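Local coordinates for protein ribose transcriptional regulator (Enterococcus faecium DO, PDB 4RK1) that binds ribose between the two lobes of its sugar-binding domain and probably represses transcription as a DNA-binding regulator of the LacI family, at residues Ile128-Pro133 / Asp159-Leu164. Residues are numbered along the deposited sequence; the frame is centred on the assembly and turned at random.
Sequences IALVYP and DQLILL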
loop_
_atom_site.group_PDB
_atom_site.type_symbol
_atom_site.label_atom_id
_atom_site.label_comp_id
_atom_site.label_asym_id
_atom_site.label_seq_id
_atom_site.Cartn_x
_atom_site.Cartn_y
_atom_site.Cartn_z
ATOM N N ILE B 128 -16.879 -18.114 -17.696
ATOM C CA ILE B 128 -16.291 -17.132 -16.814
ATOM C C ILE B 128 -15.100 -17.739 -16.101
ATOM O O ILE B 128 -15.155 -18.874 -15.635
ATOM C CB ILE B 128 -17.330 -16.654 -15.782
ATOM C CG1 ILE B 128 -18.440 -15.866 -16.495
ATOM C CG2 ILE B 128 -16.661 -15.819 -14.690
ATOM C CD1 ILE B 128 -19.640 -15.560 -15.619
ATOM N N ALA B 129 -14.037 -16.951 -16.003
ATOM C CA ALA B 129 -12.835 -17.334 -15.288
ATOM C C ALA B 129 -12.858 -16.753 -13.883
ATOM O O ALA B 129 -13.278 -15.612 -13.663
ATOM C CB ALA B 129 -11.599 -16.850 -16.036
ATOM N N LEU B 130 -12.414 -17.568 -12.943
ATOM C CA LEU B 130 -12.268 -17.191 -11.553
ATOM C C LEU B 130 -10.776 -17.089 -11.278
ATOM O O LEU B 130 -10.049 -18.065 -11.423
ATOM C CB LEU B 130 -12.902 -18.270 -10.681
ATOM C CG LEU B 130 -13.507 -17.875 -9.347
ATOM C CD1 LEU B 130 -14.711 -16.967 -9.554
ATOM C CD2 LEU B 130 -13.894 -19.141 -8.601
ATOM N N VAL B 131 -10.316 -15.893 -10.932
ATOM C CA VAL B 131 -8.915 -15.660 -10.592
ATOM C C VAL B 131 -8.838 -15.462 -9.088
ATOM O O VAL B 131 -9.366 -14.485 -8.546
ATOM C CB VAL B 131 -8.342 -14.441 -11.355
ATOM C CG1 VAL B 131 -6.915 -14.135 -10.914
ATOM C CG2 VAL B 131 -8.375 -14.693 -12.857
ATOM N N TYR B 132 -8.198 -16.397 -8.400
ATOM C CA TYR B 132 -8.282 -16.436 -6.941
ATOM C C TYR B 132 -7.026 -17.036 -6.325
ATOM O O TYR B 132 -6.281 -17.724 -7.004
ATOM C CB TYR B 132 -9.507 -17.246 -6.531
ATOM C CG TYR B 132 -9.423 -18.697 -6.928
ATOM C CD1 TYR B 132 -9.716 -19.094 -8.224
ATOM C CD2 TYR B 132 -9.038 -19.669 -6.014
ATOM C CE1 TYR B 132 -9.633 -20.419 -8.603
ATOM C CE2 TYR B 132 -8.951 -21.004 -6.383
ATOM C CZ TYR B 132 -9.251 -21.373 -7.679
ATOM O OH TYR B 132 -9.172 -22.694 -8.066
ATOM N N PRO B 133 -6.794 -16.782 -5.029
ATOM C CA PRO B 133 -5.611 -17.325 -4.377
ATOM C C PRO B 133 -5.718 -18.818 -4.127
ATOM O O PRO B 133 -6.708 -19.276 -3.578
ATOM C CB PRO B 133 -5.572 -16.579 -3.046
ATOM C CG PRO B 133 -6.986 -16.194 -2.780
ATOM C CD PRO B 133 -7.554 -15.888 -4.129
ATOM N N ASP B 159 -18.798 -26.625 -13.821
ATOM C CA ASP B 159 -17.611 -26.962 -14.620
ATOM C C ASP B 159 -17.530 -26.201 -15.958
ATOM O O ASP B 159 -16.872 -26.647 -16.898
ATOM C CB ASP B 159 -17.518 -28.482 -14.838
ATOM C CG ASP B 159 -18.826 -29.097 -15.310
ATOM O OD1 ASP B 159 -19.408 -28.613 -16.306
ATOM O OD2 ASP B 159 -19.271 -30.073 -14.673
ATOM N N GLN B 160 -18.213 -25.062 -16.037
ATOM C CA GLN B 160 -17.999 -24.060 -17.092
ATOM C C GLN B 160 -17.319 -22.817 -16.475
ATOM O O GLN B 160 -17.167 -21.771 -17.127
ATOM C CB GLN B 160 -19.348 -23.695 -17.714
ATOM C CG GLN B 160 -19.297 -23.023 -19.078
ATOM C CD GLN B 160 -20.652 -23.029 -19.769
ATOM O OE1 GLN B 160 -21.293 -24.070 -19.889
ATOM N NE2 GLN B 160 -21.095 -21.866 -20.219
ATOM N N LEU B 161 -16.964 -22.934 -15.194
ATOM C CA LEU B 161 -16.074 -21.989 -14.534
ATOM C C LEU B 161 -14.663 -22.370 -14.899
ATOM O O LEU B 161 -14.268 -23.505 -14.671
ATOM C CB LEU B 161 -16.170 -22.093 -13.013
ATOM C CG LEU B 161 -17.044 -21.120 -12.244
ATOM C CD1 LEU B 161 -16.956 -21.468 -10.765
ATOM C CD2 LEU B 161 -16.608 -19.684 -12.502
ATOM N N ILE B 162 -13.904 -21.421 -15.437
ATOM C CA ILE B 162 -12.481 -21.627 -15.662
ATOM C C ILE B 162 -11.759 -21.202 -14.386
ATOM O O ILE B 162 -11.730 -20.019 -14.044
ATOM C CB ILE B 162 -11.967 -20.823 -16.881
ATOM C CG1 ILE B 162 -12.867 -21.039 -18.107
ATOM C CG2 ILE B 162 -10.520 -21.191 -17.192
ATOM C CD1 ILE B 162 -13.131 -22.493 -18.441
ATOM N N LEU B 163 -11.187 -22.171 -13.682
ATOM C CA LEU B 163 -10.498 -21.918 -12.420
ATOM C C LEU B 163 -9.052 -21.524 -12.667
ATOM O O LEU B 163 -8.286 -22.303 -13.226
ATOM C CB LEU B 163 -10.548 -23.163 -11.527
ATOM C CG LEU B 163 -11.953 -23.656 -11.172
ATOM C CD1 LEU B 163 -11.888 -24.905 -10.301
ATOM C CD2 LEU B 163 -12.762 -22.565 -10.487
ATOM N N LEU B 164 -8.675 -20.321 -12.242
ATOM C CA LEU B 164 -7.301 -19.848 -12.408
ATOM C C LEU B 164 -6.684 -19.479 -11.061
ATOM O O LEU B 164 -6.532 -18.288 -10.744
ATOM C CB LEU B 164 -7.258 -18.666 -13.375
ATOM C CG LEU B 164 -7.845 -18.907 -14.762
ATOM C CD1 LEU B 164 -7.836 -17.618 -15.559
ATOM C CD2 LEU B 164 -7.079 -19.984 -15.510
#
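I128 O accepts the first backbone hydrogen bond between the two strands, from I162 N at 2.8 Å. The donor sits 25° off the carbonyl plane of I128. L161 CD2 packs against the same oxygen at 3.5 Å, and L161 shares with I128 a contact to F147 of helix 138-153. I128 N and Q160 O, 3.7 Å apart, are both buried without a partner. A129 turns to the face it shares with V131, I162 and L164, away from that of I128, L130, L161 and L163. Its CB meets L164 CD1 at 3.9 Å, and both residues touch L180 of helix 177-182. L130 N donates to I162 O, and L130 O accepts from L164 N. Its side chain runs alongside that of L163, with the two CD2 atoms 4.1 Å apart. V131 CG2 lies anti to its carbonyl carbon and reaches L164 CD1 at 4.0 Å. Y132 N gives a weak bond to L164 O at 3.4 Å, and a backbone bond between Y132 and T166 continues the pairing. With chi1 at 65°, the Y132 ring stands between its own N and carbonyl carbon. L163 CB meets this ring at its edge, 3.8 Å from Y132 OH. Strand 161-166 is outermost in the sheet within this chain; strand 128-133 is internal, its A129 and V131 bonding to strand 187-190. Helix 138-153 links the parallel pair in a beta-alpha-beta unit of the periplasmic-binding-protein fold. Backbone bonds and apolar contacts, mostly aliphatic, with no charged pair, imply a join held by main chain and apolar packing.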